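Local coordinates for protein dihydrofolate reductase (Enterococcus faecalis, PDB 4M7U) that catalyses the NADPH-dependent reduction of 7,8-dihydrofolate to 5,6,7,8-tetrahydrofolate, which probably feeds glycine, purine and DNA-precursor synthesis, at residues 19-24 with 133-138; 53-58 with 77-82. All blocks are in the same frame, centred on the assembly; numbering follows the deposited sequence.

Contact 1 (19-24 with 133-138); sequences QGVIGK and DTFFPE. With NAP (NADP nicotinamide-adenine-dinucleotide phosphate), chain B.
Val21 and Gly23 pair with Phe135 and Thr134 in a short two-strand antiparallel sheet beside the nicotinamide end of the NADP site, where the loop after the first strand, which borders the active site in dihydrofolate reductases, meets the chain leaving strand 120-126. Val21-Phe135 is a non-hydrogen-bonded pair, with CA atoms 4.4 Å apart, and Gly23-Thr134 a hydrogen-bonded one. Between them the register slips by one residue, a classic beta bulge: Ile22 N binds Thr134 O at 2.9 Å, and Gly23 N adds a weak bond to the same oxygen. The reverse happens at Gly23 O, which takes N-H groups from both Asp133 and Thr134, the former in its carbonyl plane and the latter from above it. At the other end Phe136 N meets Gly20 O at 2.8 Å, and the CA-H of Phe135 leans on that oxygen too.

The side chains divide around this backbone core. On one side, Val21 CG2 touches Phe135 CE2 at 3.6 Å, while Gln19 O lies at the edge of the same ring. Toward strand 9-17, Ile22 stands with CG1 between its backbone N and carbonyl carbon (chi1 58°), which carries CG1 to 3.3 Å from Thr134 O; its CG2 branch reaches CB of Phe136, and the ring of that residue stacks on Trp14. Asp133 swings its carboxylate across the start of Lys24, with OD2 against Lys24 CA, and OD2 accepts a hydrogen bond from Glu25 N. Thr134 borders the cofactor: CG2 lies near the nicotinamide-side phosphate, and OG1, 3.5 Å from C6N of NADP, donates a 2.6 Å hydrogen bond to Asp133 OD1.

Contact 2 (53-58 with 77-82); sequences ATFEGM and YQAEGV. With NAP (NADP nicotinamide-adenine-dinucleotide phosphate), chain B.
Phe55 reaches from helix 52-57 into the loop 77-82, its CG anti to the backbone N (chi1 179°), and the far end of its ring meets two small side chains. Ala79 CB comes up at the ring edge, near its plane, 3.4 Å from CE2. Val82 points back against Phe55 and sets CG1, oblique to the ring, 3.8 Å from CE1. Val70 of strand 67-71 touches both Phe55 and Val82, so this apolar patch continues onto the main sheet. Further out, Tyr77 crosses Phe55 at a slant, and its hydroxyl sits at the Phe55 edge, in the ring plane, 3.8 Å from CD2.

The same hydroxyl forms the polar border. Tyr77 OH donates to Glu56 OE2 at 2.6 Å, meeting the carboxylate on its anti side, 16° out of plane; carboxylate and phenol ring are turned 39° apart. Glu56 arrives extended beyond CG, and its other oxygen, OE1, makes a salt bridge to Arg52, itself a cofactor-binding residue. Tyr77 would thus help to position the carboxylate that holds this arginine.

Two residues before Glu56, Thr54 grips O2A of NADP through N at 3.1 Å and OG1 at 2.5 Å. Backbone and hydroxyl at a helix start holding the cofactor's diphosphate, beside an arginine, form a cofactor site familiar in dihydrofolate reductases.

How the contacts relate
From the N terminus, the chain runs through strand 9-17 into 19-24, the first half of contact 1, whose partner 133-138 follows only after strand 120-126. The long loop so closed holds most of the parallel strands and the four helices of the chain. Contact 2 is nested within it: 53-58, on the helix after strand 47-51, meets 77-82, between strands 67-71 and 83-85, closing a much shorter loop. Contact 1 thus joins two short strands lying in connections outside the main sheet, at the nicotinamide end, contact 2 a helix and a loop toward one outer edge of that sheet. Their centres lie about 20 Å apart and they do not touch; NADP bridges them.

Contact 1 (19-24 with 133-138)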
ATOM      1  N   GLN A  19     -14.050   7.495   7.088  1.00 13.27           N
ATOM      2  CA  GLN A  19     -14.805   6.281   7.390  1.00 21.43           C
ATOM      3  C   GLN A  19     -13.923   5.044   7.312  1.00 16.08           C
ATOM      4  O   GLN A  19     -14.343   3.952   7.690  1.00 17.28           O
ATOM      5  CB  GLN A  19     -15.950   6.110   6.394  1.00 12.34           C
ATOM      6  CG  GLN A  19     -16.902   7.275   6.339  1.00 15.69           C
ATOM      7  CD  GLN A  19     -17.797   7.211   5.122  1.00 20.65           C
ATOM      8  OE1 GLN A  19     -19.023   7.186   5.243  1.00 19.69           O
ATOM      9  NE2 GLN A  19     -17.184   7.178   3.930  1.00 16.42           N
ATOM     10  N   GLY A  20     -12.712   5.209   6.792  1.00 10.40           N
ATOM     11  CA  GLY A  20     -11.858   4.070   6.520  1.00 10.72           C
ATOM     12  C   GLY A  20     -12.026   3.542   5.095  1.00 12.61           C
ATOM     13  O   GLY A  20     -11.470   2.498   4.750  1.00 13.85           O
ATOM     14  N   VAL A  21     -12.785   4.248   4.260  1.00 10.22           N
ATOM     15  CA  VAL A  21     -12.911   3.846   2.845  1.00 18.06           C
ATOM     16  C   VAL A  21     -11.581   3.977   2.101  1.00 17.00           C
ATOM     17  O   VAL A  21     -10.940   5.038   2.165  1.00 15.38           O
ATOM     18  CB  VAL A  21     -13.958   4.696   2.060  1.00 14.81           C
ATOM     19  CG1 VAL A  21     -13.946   4.306   0.586  1.00 13.29           C
ATOM     20  CG2 VAL A  21     -15.372   4.533   2.643  1.00 13.13           C
ATOM     21  N   ILE A  22     -11.181   2.920   1.382  1.00 16.38           N
ATOM     22  CA  ILE A  22      -9.971   2.949   0.540  1.00 13.43           C
ATOM     23  C   ILE A  22     -10.238   2.707  -0.946  1.00 19.85           C
ATOM     24  O   ILE A  22      -9.373   2.949  -1.795  1.00 15.13           O
ATOM     25  CB  ILE A  22      -8.906   1.928   0.990  1.00 15.87           C
ATOM     26  CG1 ILE A  22      -9.482   0.501   0.987  1.00 17.60           C
ATOM     27  CG2 ILE A  22      -8.327   2.319   2.347  1.00  8.48           C
ATOM     28  CD1 ILE A  22      -8.429  -0.595   1.218  1.00 11.14           C
ATOM     29  N   GLY A  23     -11.430   2.226  -1.263  1.00 15.42           N
ATOM     30  CA  GLY A  23     -11.780   1.982  -2.648  1.00 14.23           C
ATOM     31  C   GLY A  23     -13.265   1.787  -2.914  1.00 20.56           C
ATOM     32  O   GLY A  23     -14.062   1.550  -1.992  1.00 17.98           O
ATOM     33  N   LYS A  24     -13.626   1.906  -4.187  1.00 20.11           N
ATOM     34  CA  LYS A  24     -14.982   1.662  -4.667  1.00 26.92           C
ATOM     35  C   LYS A  24     -14.926   1.090  -6.081  1.00 35.75           C
ATOM     36  O   LYS A  24     -14.406   1.754  -6.990  1.00 39.74           O
ATOM     37  CB  LYS A  24     -15.772   2.965  -4.706  1.00 21.30           C
ATOM     38  CG  LYS A  24     -17.100   2.841  -5.448  1.00 27.39           C
ATOM     39  CD  LYS A  24     -17.858   4.154  -5.485  1.00 25.26           C
ATOM     40  CE  LYS A  24     -19.357   3.935  -5.781  1.00 53.60           C
ATOM     41  NZ  LYS A  24     -19.646   3.326  -7.118  1.00 47.02           N
ATOM     42  N   ASP A 133     -16.929   0.730  -1.198  1.00 16.78           N
ATOM     43  CA  ASP A 133     -17.356  -0.609  -0.816  1.00 16.92           C
ATOM     44  C   ASP A 133     -16.218  -1.374  -0.140  1.00 29.45           C
ATOM     45  O   ASP A 133     -16.422  -2.483   0.353  1.00 30.14           O
ATOM     46  CB  ASP A 133     -17.845  -1.372  -2.045  1.00 25.11           C
ATOM     47  CG  ASP A 133     -16.828  -1.347  -3.177  1.00 35.56           C
ATOM     48  OD1 ASP A 133     -15.624  -1.461  -2.879  1.00 24.41           O
ATOM     49  OD2 ASP A 133     -17.222  -1.189  -4.358  1.00 35.94           O
ATOM     50  N   THR A 134     -15.024  -0.779  -0.120  1.00 13.83           N
ATOM     51  CA  THR A 134     -13.847  -1.439   0.448  1.00 14.56           C
ATOM     52  C   THR A 134     -13.161  -0.579   1.508  1.00 15.84           C
ATOM     53  O   THR A 134     -12.814   0.583   1.266  1.00 16.45           O
ATOM     54  CB  THR A 134     -12.814  -1.775  -0.639  1.00 21.86           C
ATOM     55  OG1 THR A 134     -13.467  -2.409  -1.749  1.00 27.17           O
ATOM     56  CG2 THR A 134     -11.728  -2.696  -0.074  1.00 24.81           C
ATOM     57  N   PHE A 135     -12.940  -1.166   2.674  1.00 14.53           N
ATOM     58  CA  PHE A 135     -12.468  -0.427   3.825  1.00 19.29           C
ATOM     59  C   PHE A 135     -11.117  -0.925   4.280  1.00 19.63           C
ATOM     60  O   PHE A 135     -10.789  -2.104   4.102  1.00 15.75           O
ATOM     61  CB  PHE A 135     -13.479  -0.576   4.965  1.00 18.15           C
ATOM     62  CG  PHE A 135     -14.821   0.004   4.638  1.00 19.98           C
ATOM     63  CD1 PHE A 135     -15.710  -0.682   3.823  1.00 15.41           C
ATOM     64  CD2 PHE A 135     -15.184   1.253   5.117  1.00 20.38           C
ATOM     65  CE1 PHE A 135     -16.946  -0.136   3.498  1.00 27.14           C
ATOM     66  CE2 PHE A 135     -16.420   1.803   4.800  1.00 18.03           C
ATOM     67  CZ  PHE A 135     -17.300   1.109   3.988  1.00 21.86           C
ATOM     68  N   PHE A 136     -10.332  -0.028   4.868  1.00 16.96           N
ATOM     69  CA  PHE A 136      -9.120  -0.466   5.523  1.00 12.76           C
ATOM     70  C   PHE A 136      -9.519  -1.450   6.616  1.00 16.92           C
ATOM     71  O   PHE A 136     -10.478  -1.212   7.344  1.00 17.64           O
ATOM     72  CB  PHE A 136      -8.343   0.708   6.108  1.00 19.04           C
ATOM     73  CG  PHE A 136      -6.991   0.316   6.568  1.00 12.70           C
ATOM     74  CD1 PHE A 136      -5.969   0.137   5.650  1.00 16.51           C
ATOM     75  CD2 PHE A 136      -6.755   0.050   7.905  1.00 15.31           C
ATOM     76  CE1 PHE A 136      -4.720  -0.270   6.064  1.00 14.09           C
ATOM     77  CE2 PHE A 136      -5.514  -0.347   8.329  1.00 14.17           C
ATOM     78  CZ  PHE A 136      -4.492  -0.511   7.403  1.00 13.36           C
ATOM     79  N   PRO A 137      -8.795  -2.575   6.721  1.00 14.22           N
ATOM     80  CA  PRO A 137      -9.229  -3.647   7.616  1.00 16.25           C
ATOM     81  C   PRO A 137      -8.937  -3.336   9.070  1.00 17.87           C
ATOM     82  O   PRO A 137      -8.144  -2.445   9.381  1.00 16.09           O
ATOM     83  CB  PRO A 137      -8.371  -4.834   7.171  1.00 16.94           C
ATOM     84  CG  PRO A 137      -7.091  -4.173   6.673  1.00 18.26           C
ATOM     85  CD  PRO A 137      -7.583  -2.940   5.962  1.00 17.91           C
ATOM     86  N   GLU A 138      -9.580  -4.084   9.954  1.00 15.95           N
ATOM     87  CA  GLU A 138      -9.252  -4.043  11.368  1.00 22.03           C
ATOM     88  C   GLU A 138      -7.867  -4.635  11.586  1.00 26.47           C
ATOM     89  O   GLU A 138      -7.630  -5.804  11.266  1.00 33.18           O
ATOM     90  CB  GLU A 138     -10.266  -4.863  12.156  1.00 21.40           C
ATOM     91  CG  GLU A 138     -11.552  -4.135  12.459  1.00 38.21           C
ATOM     92  CD  GLU A 138     -12.497  -4.982  13.287  1.00 54.35           C
ATOM     93  OE1 GLU A 138     -13.650  -5.173  12.840  1.00 55.66           O
ATOM     94  OE2 GLU A 138     -12.087  -5.464  14.370  1.00 40.39           O
TER
HETATM   95  PA  NAP B 201      -7.267  -6.994  -2.744  0.61 21.34           P
HETATM   96  O1A NAP B 201      -6.623  -7.138  -1.330  0.61 13.92           O
HETATM   97  O2A NAP B 201      -6.611  -5.896  -3.560  0.61 14.61           O
HETATM   98  O5B NAP B 201      -7.069  -8.328  -3.541  0.61 20.41           O
HETATM   99  C5B NAP B 201      -7.572  -9.529  -3.035  0.61 15.59           C
HETATM  100  C4B NAP B 201      -7.040 -10.700  -3.799  0.61 17.63           C
HETATM  101  O4B NAP B 201      -5.547 -10.822  -3.827  0.61 19.58           O
HETATM  102  C3B NAP B 201      -7.595 -12.090  -3.604  0.61 20.03           C
HETATM  103  O3B NAP B 201      -8.897 -12.393  -3.941  0.61 18.73           O
HETATM  104  C2B NAP B 201      -6.508 -12.934  -4.153  0.39 17.68           C
HETATM  105  O2B NAP B 201      -6.457 -13.184  -5.509  0.39 19.54           O
HETATM  106  C1B NAP B 201      -5.354 -12.246  -3.455  0.61 18.56           C
HETATM  107  N9A NAP B 201      -4.533 -12.576  -2.332  0.61 20.83           N
HETATM  108  C8A NAP B 201      -4.525 -11.901  -1.182  0.61 19.07           C
HETATM  109  N7A NAP B 201      -3.719 -12.637  -0.267  0.39 21.95           N
HETATM  110  C5A NAP B 201      -3.275 -13.793  -0.912  0.39 22.76           C
HETATM  111  C6A NAP B 201      -2.466 -14.849  -0.475  0.39 20.95           C
HETATM  112  N6A NAP B 201      -1.944 -14.843   0.867  0.61 16.74           N
HETATM  113  N1A NAP B 201      -2.200 -15.839  -1.323  0.61 22.39           N
HETATM  114  C2A NAP B 201      -2.692 -15.836  -2.604  0.39 18.35           C
HETATM  115  N3A NAP B 201      -3.498 -14.787  -3.040  0.39 19.02           N
HETATM  116  C4A NAP B 201      -3.764 -13.794  -2.178  0.39 21.53           C
HETATM  117  O3  NAP B 201      -8.828  -6.762  -2.658  0.61 20.89           O
HETATM  118  PN  NAP B 201      -9.603  -6.113  -1.435  0.61 20.82           P
HETATM  119  O1N NAP B 201      -9.584  -7.094  -0.220  0.61 28.82           O
HETATM  120  O2N NAP B 201      -9.019  -4.781  -1.016  0.61 17.80           O
HETATM  121  O5D NAP B 201     -11.066  -5.853  -1.982  0.61 26.98           O
HETATM  122  C5D NAP B 201     -11.198  -5.631  -3.365  0.61 21.65           C
HETATM  123  C4D NAP B 201     -12.502  -6.032  -4.029  0.61 31.70           C
HETATM  124  O4D NAP B 201     -13.557  -6.696  -3.228  0.61 28.70           O
HETATM  125  C3D NAP B 201     -13.213  -5.078  -4.989  0.61 20.25           C
HETATM  126  O3D NAP B 201     -13.275  -5.371  -6.283  0.61 38.17           O
HETATM  127  C2D NAP B 201     -14.517  -4.755  -4.316  0.61 24.92           C
HETATM  128  O2D NAP B 201     -15.593  -4.274  -5.033  0.61 32.32           O
HETATM  129  C1D NAP B 201     -14.766  -5.866  -3.317  0.61 31.99           C
HETATM  130  N1N NAP B 201     -15.681  -5.820  -2.203  0.61 37.40           N
HETATM  131  C2N NAP B 201     -17.123  -5.650  -2.263  0.61 28.53           C
HETATM  132  C3N NAP B 201     -17.968  -5.746  -0.987  0.61 29.83           C
HETATM  133  C7N NAP B 201     -19.359  -6.242  -1.149  0.61 27.26           C
HETATM  134  O7N NAP B 201     -19.564  -7.145  -1.949  0.61 31.84           O
HETATM  135  N7N NAP B 201     -20.450  -5.427  -0.722  0.61 23.51           N
HETATM  136  C4N NAP B 201     -17.299  -5.662   0.408  0.61 33.30           C
HETATM  137  C5N NAP B 201     -15.751  -5.543   0.359  0.61 30.05           C
HETATM  138  C6N NAP B 201     -14.995  -5.474  -0.981  0.61 33.81           C
HETATM  139  P2B NAP B 201      -7.272 -14.411  -6.058  0.61 19.40           P
HETATM  140  O1X NAP B 201      -8.789 -14.207  -5.736  0.61 16.71           O
HETATM  141  O2X NAP B 201      -7.091 -14.446  -7.607  0.39 20.91           O
HETATM  142  O3X NAP B 201      -6.764 -15.670  -5.395  0.61 16.59           O

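Contact 2 (53-58 with 77-82)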
ATOM      1  N   ALA A  53      -7.310  -7.881  -6.947  1.00 12.42           N
ATOM      2  CA  ALA A  53      -8.480  -7.031  -7.193  1.00 10.94           C
ATOM      3  C   ALA A  53      -8.090  -5.571  -7.372  1.00 17.16           C
ATOM      4  O   ALA A  53      -8.628  -4.870  -8.246  1.00 18.15           O
ATOM      5  CB  ALA A  53      -9.498  -7.178  -6.078  1.00 14.30           C
ATOM      6  N   THR A  54      -7.158  -5.114  -6.538  1.00 17.22           N
ATOM      7  CA  THR A  54      -6.616  -3.761  -6.644  1.00 12.70           C
ATOM      8  C   THR A  54      -5.861  -3.576  -7.956  1.00 14.32           C
ATOM      9  O   THR A  54      -6.007  -2.554  -8.630  1.00 23.91           O
ATOM     10  CB  THR A  54      -5.657  -3.463  -5.462  1.00 17.09           C
ATOM     11  OG1 THR A  54      -6.400  -3.478  -4.241  1.00 19.03           O
ATOM     12  CG2 THR A  54      -4.988  -2.118  -5.612  1.00 15.87           C
ATOM     13  N   PHE A  55      -5.045  -4.565  -8.315  1.00 18.16           N
ATOM     14  CA  PHE A  55      -4.295  -4.507  -9.562  1.00 13.00           C
ATOM     15  C   PHE A  55      -5.246  -4.332 -10.744  1.00 24.80           C
ATOM     16  O   PHE A  55      -5.039  -3.478 -11.611  1.00 19.83           O
ATOM     17  CB  PHE A  55      -3.476  -5.774  -9.760  1.00 15.82           C
ATOM     18  CG  PHE A  55      -2.701  -5.791 -11.051  1.00 19.99           C
ATOM     19  CD1 PHE A  55      -1.723  -4.837 -11.297  1.00 16.29           C
ATOM     20  CD2 PHE A  55      -2.950  -6.755 -12.020  1.00 15.97           C
ATOM     21  CE1 PHE A  55      -1.002  -4.849 -12.489  1.00 27.54           C
ATOM     22  CE2 PHE A  55      -2.236  -6.766 -13.200  1.00 18.48           C
ATOM     23  CZ  PHE A  55      -1.263  -5.815 -13.437  1.00 22.39           C
ATOM     24  N   GLU A  56      -6.295  -5.139 -10.772  1.00 21.55           N
ATOM     25  CA  GLU A  56      -7.253  -5.062 -11.860  1.00 23.39           C
ATOM     26  C   GLU A  56      -8.061  -3.751 -11.803  1.00 28.54           C
ATOM     27  O   GLU A  56      -8.442  -3.213 -12.835  1.00 23.35           O
ATOM     28  CB  GLU A  56      -8.134  -6.320 -11.873  1.00 19.74           C
ATOM     29  CG  GLU A  56      -7.295  -7.583 -12.057  1.00 19.05           C
ATOM     30  CD  GLU A  56      -8.111  -8.862 -12.120  1.00 20.50           C
ATOM     31  OE1 GLU A  56      -9.250  -8.884 -11.600  1.00 22.11           O
ATOM     32  OE2 GLU A  56      -7.599  -9.859 -12.693  1.00 25.91           O
ATOM     33  N   GLY A  57      -8.288  -3.221 -10.602  1.00 25.66           N
ATOM     34  CA  GLY A  57      -8.932  -1.925 -10.469  1.00 24.33           C
ATOM     35  C   GLY A  57      -8.132  -0.796 -11.101  1.00 23.61           C
ATOM     36  O   GLY A  57      -8.688   0.247 -11.427  1.00 33.11           O
ATOM     37  N   MET A  58      -6.827  -1.011 -11.261  1.00 26.31           N
ATOM     38  CA  MET A  58      -5.915  -0.053 -11.883  1.00 31.54           C
ATOM     39  C   MET A  58      -5.774  -0.327 -13.383  1.00 40.24           C
ATOM     40  O   MET A  58      -4.835   0.151 -14.022  1.00 37.74           O
ATOM     41  CB  MET A  58      -4.514  -0.159 -11.252  1.00 27.61           C
ATOM     42  CG  MET A  58      -4.405   0.202  -9.773  1.00 49.02           C
ATOM     43  SD  MET A  58      -2.692   0.104  -9.159  1.00 50.60           S
ATOM     44  CE  MET A  58      -2.105   1.787  -9.411  1.00 39.26           C
ATOM     45  N   TYR A  77      -2.246 -17.062 -13.452  1.00 24.37           N
ATOM     46  CA  TYR A  77      -2.490 -15.648 -13.666  1.00 17.52           C
ATOM     47  C   TYR A  77      -1.254 -14.989 -14.259  1.00 30.80           C
ATOM     48  O   TYR A  77      -0.155 -15.070 -13.695  1.00 29.70           O
ATOM     49  CB  TYR A  77      -2.859 -14.964 -12.356  1.00 18.50           C
ATOM     50  CG  TYR A  77      -3.425 -13.580 -12.541  1.00 17.84           C
ATOM     51  CD1 TYR A  77      -4.783 -13.395 -12.772  1.00 19.13           C
ATOM     52  CD2 TYR A  77      -2.610 -12.463 -12.484  1.00 16.91           C
ATOM     53  CE1 TYR A  77      -5.310 -12.133 -12.938  1.00 19.79           C
ATOM     54  CE2 TYR A  77      -3.126 -11.186 -12.647  1.00 16.58           C
ATOM     55  CZ  TYR A  77      -4.470 -11.027 -12.874  1.00 15.35           C
ATOM     56  OH  TYR A  77      -4.994  -9.764 -13.037  1.00 16.58           O
ATOM     57  N   GLN A  78      -1.418 -14.347 -15.408  1.00 27.58           N
ATOM     58  CA  GLN A  78      -0.348 -13.480 -15.889  1.00 31.82           C
ATOM     59  C   GLN A  78      -0.898 -12.134 -16.339  1.00 34.32           C
ATOM     60  O   GLN A  78      -2.043 -12.020 -16.781  1.00 21.11           O
ATOM     61  CB  GLN A  78       0.520 -14.143 -16.976  1.00 34.06           C
ATOM     62  CG  GLN A  78       1.491 -15.229 -16.469  1.00 35.27           C
ATOM     63  CD  GLN A  78       2.442 -14.733 -15.376  1.00 31.16           C
ATOM     64  OE1 GLN A  78       2.813 -13.559 -15.344  1.00 44.12           O
ATOM     65  NE2 GLN A  78       2.822 -15.632 -14.464  1.00 47.87           N
ATOM     66  N   ALA A  79      -0.076 -11.110 -16.159  1.00 31.12           N
ATOM     67  CA  ALA A  79      -0.422  -9.764 -16.538  1.00 41.42           C
ATOM     68  C   ALA A  79       0.810  -9.166 -17.191  1.00 42.24           C
ATOM     69  O   ALA A  79       1.866  -9.802 -17.248  1.00 35.48           O
ATOM     70  CB  ALA A  79      -0.820  -8.968 -15.323  1.00 33.59           C
ATOM     71  N   GLU A  80       0.685  -7.942 -17.680  1.00 41.91           N
ATOM     72  CA  GLU A  80       1.805  -7.322 -18.364  1.00 52.62           C
ATOM     73  C   GLU A  80       2.724  -6.597 -17.391  1.00 28.59           C
ATOM     74  O   GLU A  80       2.273  -5.756 -16.616  1.00 35.12           O
ATOM     75  CB  GLU A  80       1.308  -6.374 -19.463  1.00 59.60           C
ATOM     76  CG  GLU A  80       0.386  -7.051 -20.492  1.00 72.26           C
ATOM     77  CD  GLU A  80       0.981  -8.325 -21.090  1.00 59.44           C
ATOM     78  OE1 GLU A  80       2.178  -8.314 -21.467  1.00 59.70           O
ATOM     79  OE2 GLU A  80       0.249  -9.340 -21.181  1.00 54.62           O
ATOM     80  N   GLY A  81       4.009  -6.945 -17.425  1.00 28.60           N
ATOM     81  CA  GLY A  81       5.027  -6.188 -16.716  1.00 23.49           C
ATOM     82  C   GLY A  81       5.062  -6.318 -15.202  1.00 22.09           C
ATOM     83  O   GLY A  81       5.614  -5.448 -14.525  1.00 20.49           O
ATOM     84  N   VAL A  82       4.489  -7.389 -14.658  1.00 17.01           N
ATOM     85  CA  VAL A  82       4.517  -7.584 -13.210  1.00 19.76           C
ATOM     86  C   VAL A  82       4.976  -8.992 -12.854  1.00 18.10           C
ATOM     87  O   VAL A  82       4.834  -9.921 -13.641  1.00 22.34           O
ATOM     88  CB  VAL A  82       3.141  -7.301 -12.553  1.00 18.78           C
ATOM     89  CG1 VAL A  82       2.626  -5.905 -12.917  1.00 15.72           C
ATOM     90  CG2 VAL A  82       2.142  -8.349 -12.973  1.00 14.27           C
TER
HETATM   91  PA  NAP B 201      -7.267  -6.994  -2.744  0.61 21.34           P
HETATM   92  O1A NAP B 201      -6.623  -7.138  -1.330  0.61 13.92           O
HETATM   93  O2A NAP B 201      -6.611  -5.896  -3.560  0.61 14.61           O
HETATM   94  O5B NAP B 201      -7.069  -8.328  -3.541  0.61 20.41           O
HETATM   95  C5B NAP B 201      -7.572  -9.529  -3.035  0.61 15.59           C
HETATM   96  C4B NAP B 201      -7.040 -10.700  -3.799  0.61 17.63           C
HETATM   97  O4B NAP B 201      -5.547 -10.822  -3.827  0.61 19.58           O
HETATM   98  C3B NAP B 201      -7.595 -12.090  -3.604  0.61 20.03           C
HETATM   99  O3B NAP B 201      -8.897 -12.393  -3.941  0.61 18.73           O
HETATM  100  C2B NAP B 201      -6.508 -12.934  -4.153  0.39 17.68           C
HETATM  101  O2B NAP B 201      -6.457 -13.184  -5.509  0.39 19.54           O
HETATM  102  C1B NAP B 201      -5.354 -12.246  -3.455  0.61 18.56           C
HETATM  103  N9A NAP B 201      -4.533 -12.576  -2.332  0.61 20.83           N
HETATM  104  C8A NAP B 201      -4.525 -11.901  -1.182  0.61 19.07           C
HETATM  105  N7A NAP B 201      -3.719 -12.637  -0.267  0.39 21.95           N
HETATM  106  C5A NAP B 201      -3.275 -13.793  -0.912  0.39 22.76           C
HETATM  107  C6A NAP B 201      -2.466 -14.849  -0.475  0.39 20.95           C
HETATM  108  N6A NAP B 201      -1.944 -14.843   0.867  0.61 16.74           N
HETATM  109  N1A NAP B 201      -2.200 -15.839  -1.323  0.61 22.39           N
HETATM  110  C2A NAP B 201      -2.692 -15.836  -2.604  0.39 18.35           C
HETATM  111  N3A NAP B 201      -3.498 -14.787  -3.040  0.39 19.02           N
HETATM  112  C4A NAP B 201      -3.764 -13.794  -2.178  0.39 21.53           C
HETATM  113  O3  NAP B 201      -8.828  -6.762  -2.658  0.61 20.89           O
HETATM  114  PN  NAP B 201      -9.603  -6.113  -1.435  0.61 20.82           P
HETATM  115  O1N NAP B 201      -9.584  -7.094  -0.220  0.61 28.82           O
HETATM  116  O2N NAP B 201      -9.019  -4.781  -1.016  0.61 17.80           O
HETATM  117  O5D NAP B 201     -11.066  -5.853  -1.982  0.61 26.98           O
HETATM  118  C5D NAP B 201     -11.198  -5.631  -3.365  0.61 21.65           C
HETATM  119  C4D NAP B 201     -12.502  -6.032  -4.029  0.61 31.70           C
HETATM  120  O4D NAP B 201     -13.557  -6.696  -3.228  0.61 28.70           O
HETATM  121  C3D NAP B 201     -13.213  -5.078  -4.989  0.61 20.25           C
HETATM  122  O3D NAP B 201     -13.275  -5.371  -6.283  0.61 38.17           O
HETATM  123  C2D NAP B 201     -14.517  -4.755  -4.316  0.61 24.92           C
HETATM  124  O2D NAP B 201     -15.593  -4.274  -5.033  0.61 32.32           O
HETATM  125  C1D NAP B 201     -14.766  -5.866  -3.317  0.61 31.99           C
HETATM  126  N1N NAP B 201     -15.681  -5.820  -2.203  0.61 37.40           N
HETATM  127  C2N NAP B 201     -17.123  -5.650  -2.263  0.61 28.53           C
HETATM  128  C3N NAP B 201     -17.968  -5.746  -0.987  0.61 29.83           C
HETATM  129  C7N NAP B 201     -19.359  -6.242  -1.149  0.61 27.26           C
HETATM  130  O7N NAP B 201     -19.564  -7.145  -1.949  0.61 31.84           O
HETATM  131  N7N NAP B 201     -20.450  -5.427  -0.722  0.61 23.51           N
HETATM  132  C4N NAP B 201     -17.299  -5.662   0.408  0.61 33.30           C
HETATM  133  C5N NAP B 201     -15.751  -5.543   0.359  0.61 30.05           C
HETATM  134  C6N NAP B 201     -14.995  -5.474  -0.981  0.61 33.81           C
HETATM  135  P2B NAP B 201      -7.272 -14.411  -6.058  0.61 19.40           P
HETATM  136  O1X NAP B 201      -8.789 -14.207  -5.736  0.61 16.71           O
HETATM  137  O2X NAP B 201      -7.091 -14.446  -7.607  0.39 20.91           O
HETATM  138  O3X NAP B 201      -6.764 -15.670  -5.395  0.61 16.59           O